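Local coordinates for Tll0287 protein (Thermosynechococcus elongatus, PDB 5B82) that binds a covalently attached heme c in a PAS-like domain and probably serves a redox or sensing role linked to photosynthesis, at residues A[59-62]-A[63-66]; A[136-139]-A[140-143]; A[153-156]-A[157-161]. All blocks are in the same frame, centred on the assembly; numbering follows the deposited sequence.

Overall arrangement
The three contacts follow one another along the chain around the heme-bearing end of this PAS-like domain. Contact 1 is a 3-10 turn in the loop between helices 28-49 and 69-82, shortly before the axial ligand C68. Contact 2 leads from strand 128-136 of the antiparallel sheet into helix 142-145, and contact 3 spans helix 153-158 and the turn after it. Centre to centre, contact 1 lies about 14 Å from contacts 2 and 3, which are about 19 Å apart. Contacts 1 and 3 touch through F64 and F154. Separate parts of the chain hold the heme: contact 1 borders it through T63 and K65, contact 2 binds it by a thioether, contact 3 at a propionate.

Contact 1: residues A[59-62]-A[63-66]; sequences PTLD and TFKA
From T60 O to K65 N the chain winds through a single 3-10 turn at residues 61-64, in which the amides of T63, F64 and K65 each reach back three residues to the carbonyls of T60, L61 and D62, the bond from F64 N to L61 O being the shortest at 2.9 Å. T60 O takes two donors: T63 OG1 lies 2.7 Å from it, nearly in line with the carbonyl (168°), and T63 N is the other, at 3.2 Å. The hydroxyl reaches back because OG1 lies between T63's own N and carbonyl carbon (chi1 61°). That leaves T63 CG2 against T60 CG2 at 3.6 Å. T60 OG1 accepts from D62 N, an ST turn at the start of the 3-10 turn. The F64 ring brings its CD2 edge to L61 O, 3.3 Å away and near the ring plane, while CE2 meets L61 CD2 at 4.1 Å. K65 extends from the turn to L48 and T51, where NZ is hydrogen-bonded. Two hydrogen bonds grip T60 O and a third ties T60 OG1 to D62, so polar bonds chiefly fix the entry to this surface turn, whose T63 and K65 border the heme.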
ATOM      1  N   PRO A  59     -10.292  -6.090  22.137  1.00 70.08           N
ATOM      2  CA  PRO A  59     -10.460  -6.918  20.936  1.00 64.22           C
ATOM      3  C   PRO A  59     -11.915  -6.986  20.477  1.00 62.47           C
ATOM      4  O   PRO A  59     -12.827  -6.938  21.308  1.00 61.28           O
ATOM      5  CB  PRO A  59     -10.010  -8.309  21.405  1.00 60.19           C
ATOM      6  CG  PRO A  59      -9.151  -8.064  22.587  1.00 56.54           C
ATOM      7  CD  PRO A  59      -9.737  -6.865  23.262  1.00 59.95           C
ATOM      8  N   THR A  60     -12.121  -7.093  19.166  1.00 55.24           N
ATOM      9  CA  THR A  60     -13.456  -7.292  18.610  1.00 54.17           C
ATOM     10  C   THR A  60     -13.393  -8.282  17.450  1.00 52.47           C
ATOM     11  O   THR A  60     -12.355  -8.403  16.789  1.00 38.29           O
ATOM     12  CB  THR A  60     -14.080  -5.961  18.151  1.00 53.19           C
ATOM     13  OG1 THR A  60     -15.152  -6.218  17.236  1.00 56.51           O
ATOM     14  CG2 THR A  60     -13.044  -5.110  17.469  1.00 37.61           C
ATOM     15  N   LEU A  61     -14.497  -8.994  17.220  1.00 41.46           N
ATOM     16  CA  LEU A  61     -14.582  -9.997  16.155  1.00 41.29           C
ATOM     17  C   LEU A  61     -14.393  -9.387  14.772  1.00 39.13           C
ATOM     18  O   LEU A  61     -13.807 -10.005  13.877  1.00 44.40           O
ATOM     19  CB  LEU A  61     -15.921 -10.737  16.227  1.00 43.67           C
ATOM     20  CG  LEU A  61     -16.044 -11.774  17.343  1.00 46.03           C
ATOM     21  CD1 LEU A  61     -17.472 -12.278  17.470  1.00 48.57           C
ATOM     22  CD2 LEU A  61     -15.092 -12.924  17.096  1.00 45.91           C
ATOM     23  N   ASP A  62     -14.872  -8.159  14.606  1.00 47.57           N
ATOM     24  CA  ASP A  62     -14.754  -7.445  13.336  1.00 42.67           C
ATOM     25  C   ASP A  62     -13.325  -7.348  12.824  1.00 39.13           C
ATOM     26  O   ASP A  62     -13.110  -7.203  11.623  1.00 37.55           O
ATOM     27  CB  ASP A  62     -15.359  -6.047  13.444  1.00 51.60           C
ATOM     28  CG  ASP A  62     -16.859  -6.077  13.643  1.00 67.40           C
ATOM     29  OD1 ASP A  62     -17.493  -7.083  13.254  1.00 72.57           O
ATOM     30  OD2 ASP A  62     -17.405  -5.096  14.190  1.00 75.30           O
ATOM     31  N   THR A  63     -12.345  -7.433  13.718  1.00 38.24           N
ATOM     32  CA  THR A  63     -10.952  -7.335  13.285  1.00 39.88           C
ATOM     33  C   THR A  63     -10.474  -8.563  12.503  1.00 41.37           C
ATOM     34  O   THR A  63      -9.447  -8.500  11.835  1.00 40.20           O
ATOM     35  CB  THR A  63      -9.984  -7.050  14.450  1.00 43.47           C
ATOM     36  OG1 THR A  63     -10.038  -8.119  15.402  1.00 39.12           O
ATOM     37  CG2 THR A  63     -10.339  -5.742  15.129  1.00 52.81           C
ATOM     38  N   PHE A  64     -11.218  -9.666  12.574  1.00 41.84           N
ATOM     39  CA  PHE A  64     -10.902 -10.843  11.760  1.00 38.69           C
ATOM     40  C   PHE A  64     -11.360 -10.674  10.316  1.00 39.22           C
ATOM     41  O   PHE A  64     -11.216 -11.582   9.503  1.00 41.82           O
ATOM     42  CB  PHE A  64     -11.527 -12.107  12.344  1.00 36.98           C
ATOM     43  CG  PHE A  64     -10.954 -12.507  13.666  1.00 42.05           C
ATOM     44  CD1 PHE A  64      -9.725 -13.131  13.741  1.00 46.13           C
ATOM     45  CD2 PHE A  64     -11.645 -12.265  14.834  1.00 44.51           C
ATOM     46  CE1 PHE A  64      -9.194 -13.504  14.956  1.00 39.27           C
ATOM     47  CE2 PHE A  64     -11.121 -12.636  16.057  1.00 45.02           C
ATOM     48  CZ  PHE A  64      -9.891 -13.256  16.115  1.00 46.35           C
ATOM     49  N   LYS A  65     -11.934  -9.515  10.014  1.00 38.97           N
ATOM     50  CA  LYS A  65     -12.356  -9.171   8.661  1.00 37.80           C
ATOM     51  C   LYS A  65     -11.145  -8.964   7.755  1.00 34.29           C
ATOM     52  O   LYS A  65     -10.146  -8.379   8.171  1.00 32.66           O
ATOM     53  CB  LYS A  65     -13.191  -7.889   8.709  1.00 38.18           C
ATOM     54  CG  LYS A  65     -13.593  -7.286   7.377  1.00 45.96           C
ATOM     55  CD  LYS A  65     -14.283  -5.934   7.597  1.00 51.17           C
ATOM     56  CE  LYS A  65     -14.848  -5.362   6.297  1.00 56.70           C
ATOM     57  NZ  LYS A  65     -15.487  -4.023   6.495  1.00 56.35           N
ATOM     58  N   ALA A  66     -11.238  -9.448   6.520  1.00 35.30           N
ATOM     59  CA  ALA A  66     -10.184  -9.231   5.541  1.00 37.09           C
ATOM     60  C   ALA A  66     -10.242  -7.790   5.062  1.00 33.78           C
ATOM     61  O   ALA A  66     -11.282  -7.308   4.609  1.00 39.14           O
ATOM     62  CB  ALA A  66     -10.329 -10.186   4.370  1.00 40.46           C
TER

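Contact 2: residues A[136-139]-A[140-143]; sequences DVQA and SCLA. With HEC (heme c), chain B.
C141 holds SG beside its backbone N and anti to its carbonyl carbon (chi1 -42°), while Q138, bent at chi2 (90°), curls its amide back to the same place, bringing OE1 within 3.9 Å of C141 SG. The sulfur is joined to the heme through a thioether, SG to CAB 1.7 Å, and this bond ties the turn to the heme. Around it the former vinyl group is lined by polar atoms: Q138 OE1 stands 3.6 Å from heme CBB, and S140 OG approaches the same methyl at 4.0 Å. D136 O meets a neighbouring methyl, CMB, at the edge of the porphyrin.

V137 and L142 cross at about a right angle, V137 CG1 resting on L142 CD2 at 3.9 Å. CG1 also lies by C141 CB, so the valine packs against the base of the heme-bearing side chain. Backbone bonds close the curve: L142 N donates to A139 O at 3.1 Å, and C141 N makes a weak bond to Q138 O. V137 is held from outside by backbone bonds to G170 and D171, and Q138 and S140 lean on helix 28-49 through I46 and A49.

C141, L142, A143, C144 and H145 form the Cys-X-X-Cys-His motif of c-type cytochromes: both cysteines bind the heme covalently and H145 is an axial ligand of its iron. Here the motif begins in the short loop that leads from strand 128-136 of the PAS-like sheet into the weakly bonded helix 142-145.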
ATOM      1  N   ASP A 136      -1.732   7.007   3.275  1.00 21.10           N
ATOM      2  CA  ASP A 136      -1.689   7.601   4.600  1.00 22.02           C
ATOM      3  C   ASP A 136      -2.490   6.767   5.594  1.00 24.77           C
ATOM      4  O   ASP A 136      -3.292   5.920   5.207  1.00 27.09           O
ATOM      5  CB  ASP A 136      -2.181   9.050   4.575  1.00 27.49           C
ATOM      6  CG  ASP A 136      -1.199   9.997   3.882  1.00 34.63           C
ATOM      7  OD1 ASP A 136       0.028   9.753   3.945  1.00 37.17           O
ATOM      8  OD2 ASP A 136      -1.660  10.994   3.281  1.00 36.41           O
ATOM      9  N   VAL A 137      -2.259   7.008   6.877  1.00 23.69           N
ATOM     10  CA  VAL A 137      -2.961   6.281   7.923  1.00 24.03           C
ATOM     11  C   VAL A 137      -4.224   7.031   8.332  1.00 23.16           C
ATOM     12  O   VAL A 137      -4.141   8.191   8.714  1.00 31.97           O
ATOM     13  CB  VAL A 137      -2.059   6.116   9.152  1.00 25.55           C
ATOM     14  CG1 VAL A 137      -2.826   5.474  10.297  1.00 27.72           C
ATOM     15  CG2 VAL A 137      -0.822   5.294   8.799  1.00 26.92           C
ATOM     16  N   GLN A 138      -5.388   6.384   8.229  1.00 27.22           N
ATOM     17  CA  GLN A 138      -6.628   6.905   8.841  1.00 34.82           C
ATOM     18  C   GLN A 138      -6.939   6.199  10.161  1.00 34.45           C
ATOM     19  O   GLN A 138      -6.283   5.216  10.513  1.00 29.71           O
ATOM     20  CB  GLN A 138      -7.831   6.768   7.902  1.00 36.83           C
ATOM     21  CG  GLN A 138      -7.773   7.655   6.670  1.00 41.64           C
ATOM     22  CD  GLN A 138      -7.082   6.977   5.521  1.00 45.01           C
ATOM     23  OE1 GLN A 138      -7.257   5.781   5.309  1.00 52.95           O
ATOM     24  NE2 GLN A 138      -6.278   7.729   4.775  1.00 41.22           N
ATOM     25  N   ALA A 139      -7.946   6.696  10.882  1.00 32.34           N
ATOM     26  CA  ALA A 139      -8.307   6.152  12.189  1.00 29.55           C
ATOM     27  C   ALA A 139      -8.663   4.670  12.167  1.00 26.11           C
ATOM     28  O   ALA A 139      -8.283   3.932  13.071  1.00 31.75           O
ATOM     29  CB  ALA A 139      -9.455   6.962  12.828  1.00 31.69           C
ATOM     30  N   SER A 140      -9.392   4.244  11.141  1.00 27.54           N
ATOM     31  CA  SER A 140      -9.827   2.857  11.043  1.00 31.74           C
ATOM     32  C   SER A 140      -8.626   1.914  11.048  1.00 29.00           C
ATOM     33  O   SER A 140      -8.640   0.863  11.694  1.00 35.76           O
ATOM     34  CB  SER A 140     -10.653   2.659   9.772  1.00 37.44           C
ATOM     35  OG  SER A 140      -9.910   3.036   8.618  1.00 36.37           O
ATOM     36  N   CYS A 141      -7.573   2.327  10.352  1.00 31.67           N
ATOM     37  CA  CYS A 141      -6.380   1.503  10.174  1.00 29.80           C
ATOM     38  C   CYS A 141      -5.758   1.112  11.507  1.00 30.95           C
ATOM     39  O   CYS A 141      -5.177   0.027  11.650  1.00 37.00           O
ATOM     40  CB  CYS A 141      -5.357   2.248   9.319  1.00 24.53           C
ATOM     41  SG  CYS A 141      -6.081   3.109   7.917  1.00 25.89           S
ATOM     42  N   LEU A 142      -5.919   1.986  12.494  1.00 28.98           N
ATOM     43  CA  LEU A 142      -5.334   1.764  13.806  1.00 28.35           C
ATOM     44  C   LEU A 142      -5.893   0.517  14.487  1.00 30.60           C
ATOM     45  O   LEU A 142      -5.335   0.052  15.481  1.00 29.42           O
ATOM     46  CB  LEU A 142      -5.532   2.988  14.706  1.00 31.38           C
ATOM     47  CG  LEU A 142      -4.964   4.324  14.220  1.00 31.22           C
ATOM     48  CD1 LEU A 142      -5.288   5.430  15.226  1.00 34.40           C
ATOM     49  CD2 LEU A 142      -3.465   4.226  13.988  1.00 34.69           C
ATOM     50  N   ALA A 143      -6.994  -0.023  13.961  1.00 32.45           N
ATOM     51  CA  ALA A 143      -7.513  -1.289  14.470  1.00 31.60           C
ATOM     52  C   ALA A 143      -6.481  -2.413  14.356  1.00 34.97           C
ATOM     53  O   ALA A 143      -6.452  -3.312  15.196  1.00 34.78           O
ATOM     54  CB  ALA A 143      -8.800  -1.679  13.749  1.00 32.42           C
TER
HETATM   55 FE   HEC B 501      -3.464  -2.980   6.537  1.00 24.74          FE
HETATM   56  CHA HEC B 501      -0.980  -4.753   5.048  1.00 22.10           C
HETATM   57  CHB HEC B 501      -2.287  -0.101   4.945  1.00 23.23           C
HETATM   58  CHC HEC B 501      -6.054  -1.181   7.778  1.00 29.06           C
HETATM   59  CHD HEC B 501      -4.396  -5.696   8.423  1.00 27.45           C
HETATM   60  NA  HEC B 501      -1.884  -2.496   5.287  1.00 23.96           N
HETATM   61  C1A HEC B 501      -1.061  -3.431   4.693  1.00 24.69           C
HETATM   62  C2A HEC B 501      -0.291  -2.775   3.654  1.00 24.16           C
HETATM   63  C3A HEC B 501      -0.667  -1.490   3.636  1.00 22.44           C
HETATM   64  C4A HEC B 501      -1.662  -1.289   4.657  1.00 24.98           C
HETATM   65  CMA HEC B 501      -0.145  -0.377   2.713  1.00 17.22           C
HETATM   66  CAA HEC B 501       0.752  -3.446   2.724  1.00 24.65           C
HETATM   67  CBA HEC B 501       2.186  -3.186   3.183  1.00 21.00           C
HETATM   68  CGA HEC B 501       2.559  -4.135   4.290  1.00 20.63           C
HETATM   69  O1A HEC B 501       2.824  -3.666   5.424  1.00 30.44           O
HETATM   70  O2A HEC B 501       2.560  -5.372   4.057  1.00 24.48           O
HETATM   71  NB  HEC B 501      -4.029  -1.014   6.394  1.00 28.16           N
HETATM   72  C1B HEC B 501      -3.456  -0.001   5.655  1.00 26.72           C
HETATM   73  C2B HEC B 501      -4.292   1.177   5.753  1.00 26.88           C
HETATM   74  C3B HEC B 501      -5.326   0.879   6.542  1.00 24.58           C
HETATM   75  C4B HEC B 501      -5.189  -0.503   6.952  1.00 27.82           C
HETATM   76  CMB HEC B 501      -3.992   2.550   5.098  1.00 17.17           C
HETATM   77  CAB HEC B 501      -6.483   1.825   6.940  1.00 22.04           C
HETATM   78  CBB HEC B 501      -7.344   2.192   5.704  1.00 19.42           C
HETATM   79  NC  HEC B 501      -4.925  -3.362   7.882  1.00 30.66           N
HETATM   80  C1C HEC B 501      -5.935  -2.486   8.209  1.00 31.59           C
HETATM   81  C2C HEC B 501      -6.930  -3.218   8.965  1.00 33.41           C
HETATM   82  C3C HEC B 501      -6.416  -4.424   9.263  1.00 31.24           C
HETATM   83  C4C HEC B 501      -5.182  -4.564   8.509  1.00 29.68           C
HETATM   84  CMC HEC B 501      -8.113  -2.525   9.682  1.00 26.69           C
HETATM   85  CAC HEC B 501      -7.046  -5.528  10.153  1.00 28.95           C
HETATM   86  CBC HEC B 501      -8.447  -6.011   9.711  1.00 34.48           C
HETATM   87  ND  HEC B 501      -2.767  -4.891   6.766  1.00 27.17           N
HETATM   88  C1D HEC B 501      -3.396  -5.893   7.499  1.00 32.00           C
HETATM   89  C2D HEC B 501      -2.821  -7.173   7.133  1.00 28.75           C
HETATM   90  C3D HEC B 501      -1.756  -6.856   6.092  1.00 28.85           C
HETATM   91  C4D HEC B 501      -1.790  -5.428   5.926  1.00 27.07           C
HETATM   92  CMD HEC B 501      -3.193  -8.568   7.678  1.00 25.18           C
HETATM   93  CAD HEC B 501      -0.841  -7.843   5.335  1.00 24.15           C
HETATM   94  CBD HEC B 501      -1.631  -8.234   4.092  1.00 25.35           C
HETATM   95  CGD HEC B 501      -0.795  -9.055   3.136  1.00 24.03           C
HETATM   96  O1D HEC B 501      -0.379 -10.178   3.500  1.00 29.31           O
HETATM   97  O2D HEC B 501      -0.556  -8.576   2.006  1.00 26.35           O

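Contact 3: residues A[153-156]-A[157-161]. With HEC (heme c), chain B.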
ATOM      1  N   ALA A 153      -5.371 -11.247  17.104  1.00 77.20           N
ATOM      2  CA  ALA A 153      -4.631 -12.477  17.407  1.00 77.04           C
ATOM      3  C   ALA A 153      -3.830 -13.090  16.250  1.00 75.16           C
ATOM      4  O   ALA A 153      -2.626 -13.328  16.384  1.00 75.63           O
ATOM      5  CB  ALA A 153      -5.572 -13.524  18.016  1.00 78.15           C
ATOM      6  N   PHE A 154      -4.496 -13.342  15.126  1.00 70.98           N
ATOM      7  CA  PHE A 154      -3.872 -14.064  14.015  1.00 66.22           C
ATOM      8  C   PHE A 154      -2.692 -13.331  13.380  1.00 64.66           C
ATOM      9  O   PHE A 154      -1.846 -13.963  12.745  1.00 62.83           O
ATOM     10  CB  PHE A 154      -4.898 -14.415  12.930  1.00 61.88           C
ATOM     11  CG  PHE A 154      -5.839 -15.526  13.314  1.00 58.59           C
ATOM     12  CD1 PHE A 154      -6.934 -15.824  12.521  1.00 53.39           C
ATOM     13  CD2 PHE A 154      -5.632 -16.267  14.470  1.00 59.19           C
ATOM     14  CE1 PHE A 154      -7.809 -16.842  12.869  1.00 52.74           C
ATOM     15  CE2 PHE A 154      -6.501 -17.284  14.824  1.00 60.69           C
ATOM     16  CZ  PHE A 154      -7.592 -17.572  14.022  1.00 57.22           C
ATOM     17  N   ILE A 155      -2.639 -12.011  13.545  1.00 63.04           N
ATOM     18  CA  ILE A 155      -1.598 -11.195  12.917  1.00 60.05           C
ATOM     19  C   ILE A 155      -0.181 -11.666  13.256  1.00 58.97           C
ATOM     20  O   ILE A 155       0.631 -11.905  12.359  1.00 59.30           O
ATOM     21  CB  ILE A 155      -1.725  -9.702  13.298  1.00 54.78           C
ATOM     22  CG1 ILE A 155      -3.064  -9.133  12.830  1.00 55.37           C
ATOM     23  CG2 ILE A 155      -0.578  -8.896  12.698  1.00 49.89           C
ATOM     24  CD1 ILE A 155      -3.150  -8.926  11.339  1.00 53.86           C
ATOM     25  N   GLN A 156       0.104 -11.811  14.546  1.00 57.73           N
ATOM     26  CA  GLN A 156       1.463 -12.092  15.001  1.00 57.17           C
ATOM     27  C   GLN A 156       2.036 -13.411  14.476  1.00 55.70           C
ATOM     28  O   GLN A 156       3.195 -13.465  14.061  1.00 57.89           O
ATOM     29  CB  GLN A 156       1.548 -12.040  16.529  1.00 56.86           C
ATOM     30  CG  GLN A 156       2.973 -12.112  17.062  1.00 64.96           C
ATOM     31  CD  GLN A 156       3.104 -11.569  18.474  1.00 70.91           C
ATOM     32  OE1 GLN A 156       2.378 -10.656  18.870  1.00 74.94           O
ATOM     33  NE2 GLN A 156       4.037 -12.129  19.242  1.00 70.49           N
ATOM     34  N   GLU A 157       1.228 -14.468  14.485  1.00 47.07           N
ATOM     35  CA  GLU A 157       1.706 -15.779  14.058  1.00 53.88           C
ATOM     36  C   GLU A 157       1.679 -15.951  12.541  1.00 52.33           C
ATOM     37  O   GLU A 157       2.376 -16.808  11.993  1.00 49.11           O
ATOM     38  CB  GLU A 157       0.916 -16.892  14.746  1.00 66.09           C
ATOM     39  CG  GLU A 157      -0.558 -16.582  14.927  1.00 75.56           C
ATOM     40  CD  GLU A 157      -1.235 -17.548  15.879  1.00 87.56           C
ATOM     41  OE1 GLU A 157      -0.659 -18.629  16.140  1.00 91.33           O
ATOM     42  OE2 GLU A 157      -2.340 -17.220  16.372  1.00 90.45           O
ATOM     43  N   LYS A 158       0.878 -15.132  11.868  1.00 51.00           N
ATOM     44  CA  LYS A 158       0.833 -15.150  10.413  1.00 52.96           C
ATOM     45  C   LYS A 158       1.952 -14.264   9.876  1.00 53.34           C
ATOM     46  O   LYS A 158       2.451 -14.471   8.765  1.00 49.92           O
ATOM     47  CB  LYS A 158      -0.536 -14.674   9.915  1.00 49.33           C
ATOM     48  CG  LYS A 158      -0.801 -14.924   8.439  1.00 53.33           C
ATOM     49  CD  LYS A 158      -2.264 -14.662   8.094  1.00 59.52           C
ATOM     50  CE  LYS A 158      -2.494 -14.623   6.584  1.00 63.78           C
ATOM     51  NZ  LYS A 158      -2.253 -15.938   5.928  1.00 69.30           N
ATOM     52  N   TYR A 159       2.353 -13.286  10.689  1.00 54.46           N
ATOM     53  CA  TYR A 159       3.389 -12.330  10.310  1.00 49.83           C
ATOM     54  C   TYR A 159       4.398 -12.128  11.440  1.00 51.55           C
ATOM     55  O   TYR A 159       4.365 -11.110  12.128  1.00 49.44           O
ATOM     56  CB  TYR A 159       2.757 -10.987   9.930  1.00 44.77           C
ATOM     57  CG  TYR A 159       1.728 -11.085   8.825  1.00 40.09           C
ATOM     58  CD1 TYR A 159       2.101 -11.009   7.487  1.00 40.34           C
ATOM     59  CD2 TYR A 159       0.386 -11.261   9.119  1.00 36.17           C
ATOM     60  CE1 TYR A 159       1.157 -11.100   6.476  1.00 41.15           C
ATOM     61  CE2 TYR A 159      -0.557 -11.356   8.120  1.00 33.89           C
ATOM     62  CZ  TYR A 159      -0.174 -11.274   6.806  1.00 34.78           C
ATOM     63  OH  TYR A 159      -1.129 -11.376   5.820  1.00 35.56           O
ATOM     64  N   PRO A 160       5.304 -13.101  11.631  1.00 51.91           N
ATOM     65  CA  PRO A 160       6.274 -13.080  12.735  1.00 52.57           C
ATOM     66  C   PRO A 160       7.222 -11.879  12.703  1.00 50.37           C
ATOM     67  O   PRO A 160       7.672 -11.436  13.762  1.00 55.22           O
ATOM     68  CB  PRO A 160       7.066 -14.379  12.533  1.00 53.11           C
ATOM     69  CG  PRO A 160       6.180 -15.249  11.713  1.00 49.78           C
ATOM     70  CD  PRO A 160       5.426 -14.321  10.814  1.00 47.81           C
ATOM     71  N   SER A 161       7.517 -11.365  11.512  1.00 50.06           N
ATOM     72  CA  SER A 161       8.425 -10.227  11.367  1.00 52.07           C
ATOM     73  C   SER A 161       7.690  -8.910  11.130  1.00 48.54           C
ATOM     74  O   SER A 161       8.244  -7.984  10.531  1.00 49.10           O
ATOM     75  CB  SER A 161       9.423 -10.466  10.232  1.00 49.11           C
ATOM     76  OG  SER A 161      10.398 -11.423  10.605  1.00 59.56           O
TER
HETATM   77 FE   HEC B 501      -3.464  -2.980   6.537  1.00 24.74          FE
HETATM   78  CHA HEC B 501      -0.980  -4.753   5.048  1.00 22.10           C
HETATM   79  CHB HEC B 501      -2.287  -0.101   4.945  1.00 23.23           C
HETATM   80  CHC HEC B 501      -6.054  -1.181   7.778  1.00 29.06           C
HETATM   81  CHD HEC B 501      -4.396  -5.696   8.423  1.00 27.45           C
HETATM   82  NA  HEC B 501      -1.884  -2.496   5.287  1.00 23.96           N
HETATM   83  C1A HEC B 501      -1.061  -3.431   4.693  1.00 24.69           C
HETATM   84  C2A HEC B 501      -0.291  -2.775   3.654  1.00 24.16           C
HETATM   85  C3A HEC B 501      -0.667  -1.490   3.636  1.00 22.44           C
HETATM   86  C4A HEC B 501      -1.662  -1.289   4.657  1.00 24.98           C
HETATM   87  CMA HEC B 501      -0.145  -0.377   2.713  1.00 17.22           C
HETATM   88  CAA HEC B 501       0.752  -3.446   2.724  1.00 24.65           C
HETATM   89  CBA HEC B 501       2.186  -3.186   3.183  1.00 21.00           C
HETATM   90  CGA HEC B 501       2.559  -4.135   4.290  1.00 20.63           C
HETATM   91  O1A HEC B 501       2.824  -3.666   5.424  1.00 30.44           O
HETATM   92  O2A HEC B 501       2.560  -5.372   4.057  1.00 24.48           O
HETATM   93  NB  HEC B 501      -4.029  -1.014   6.394  1.00 28.16           N
HETATM   94  C1B HEC B 501      -3.456  -0.001   5.655  1.00 26.72           C
HETATM   95  C2B HEC B 501      -4.292   1.177   5.753  1.00 26.88           C
HETATM   96  C3B HEC B 501      -5.326   0.879   6.542  1.00 24.58           C
HETATM   97  C4B HEC B 501      -5.189  -0.503   6.952  1.00 27.82           C
HETATM   98  CMB HEC B 501      -3.992   2.550   5.098  1.00 17.17           C
HETATM   99  CAB HEC B 501      -6.483   1.825   6.940  1.00 22.04           C
HETATM  100  CBB HEC B 501      -7.344   2.192   5.704  1.00 19.42           C
HETATM  101  NC  HEC B 501      -4.925  -3.362   7.882  1.00 30.66           N
HETATM  102  C1C HEC B 501      -5.935  -2.486   8.209  1.00 31.59           C
HETATM  103  C2C HEC B 501      -6.930  -3.218   8.965  1.00 33.41           C
HETATM  104  C3C HEC B 501      -6.416  -4.424   9.263  1.00 31.24           C
HETATM  105  C4C HEC B 501      -5.182  -4.564   8.509  1.00 29.68           C
HETATM  106  CMC HEC B 501      -8.113  -2.525   9.682  1.00 26.69           C
HETATM  107  CAC HEC B 501      -7.046  -5.528  10.153  1.00 28.95           C
HETATM  108  CBC HEC B 501      -8.447  -6.011   9.711  1.00 34.48           C
HETATM  109  ND  HEC B 501      -2.767  -4.891   6.766  1.00 27.17           N
HETATM  110  C1D HEC B 501      -3.396  -5.893   7.499  1.00 32.00           C
HETATM  111  C2D HEC B 501      -2.821  -7.173   7.133  1.00 28.75           C
HETATM  112  C3D HEC B 501      -1.756  -6.856   6.092  1.00 28.85           C
HETATM  113  C4D HEC B 501      -1.790  -5.428   5.926  1.00 27.07           C
HETATM  114  CMD HEC B 501      -3.193  -8.568   7.678  1.00 25.18           C
HETATM  115  CAD HEC B 501      -0.841  -7.843   5.335  1.00 24.15           C
HETATM  116  CBD HEC B 501      -1.631  -8.234   4.092  1.00 25.35           C
HETATM  117  CGD HEC B 501      -0.795  -9.055   3.136  1.00 24.03           C
HETATM  118  O1D HEC B 501      -0.379 -10.178   3.500  1.00 29.31           O
HETATM  119  O2D HEC B 501      -0.556  -8.576   2.006  1.00 26.35           O
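I155 O accepts from Y159 N at 2.8 Å and, weakly, from K158 N. K158 N is itself shared, its straighter bond running to F154 O at 3.1 Å. The Y159 ring meets I155 O as well: CD2 lies 3.3 Å from that oxygen, which stands at the ring edge and in its plane. With CG anti to its own carbonyl carbon (chi1 -56°), Y159 carries its ring towards the heme, where OH donates to propionate O1D at 2.7 Å. I155 follows the same direction and sets CD1 against heme methyl CMD at 3.7 Å. The carbonyls of F154 and I155 belong to the last turn of helix 153-158, where Y159 is the first residue to leave helical geometry, and P160, which has no amide hydrogen to give, follows it. P160 CA makes a CH...O contact with Q156 O at 3.4 Å. Away from the heme, E157 crosses F154 obliquely, its carboxylate turned 65° from the ring and OE2 3.9 Å from CD2. The F154 ring also meets F64 edge-to-face. R94, another heme-binding residue, packs on both I155 and Y159, and R94 N is hydrogen-bonded to the heme.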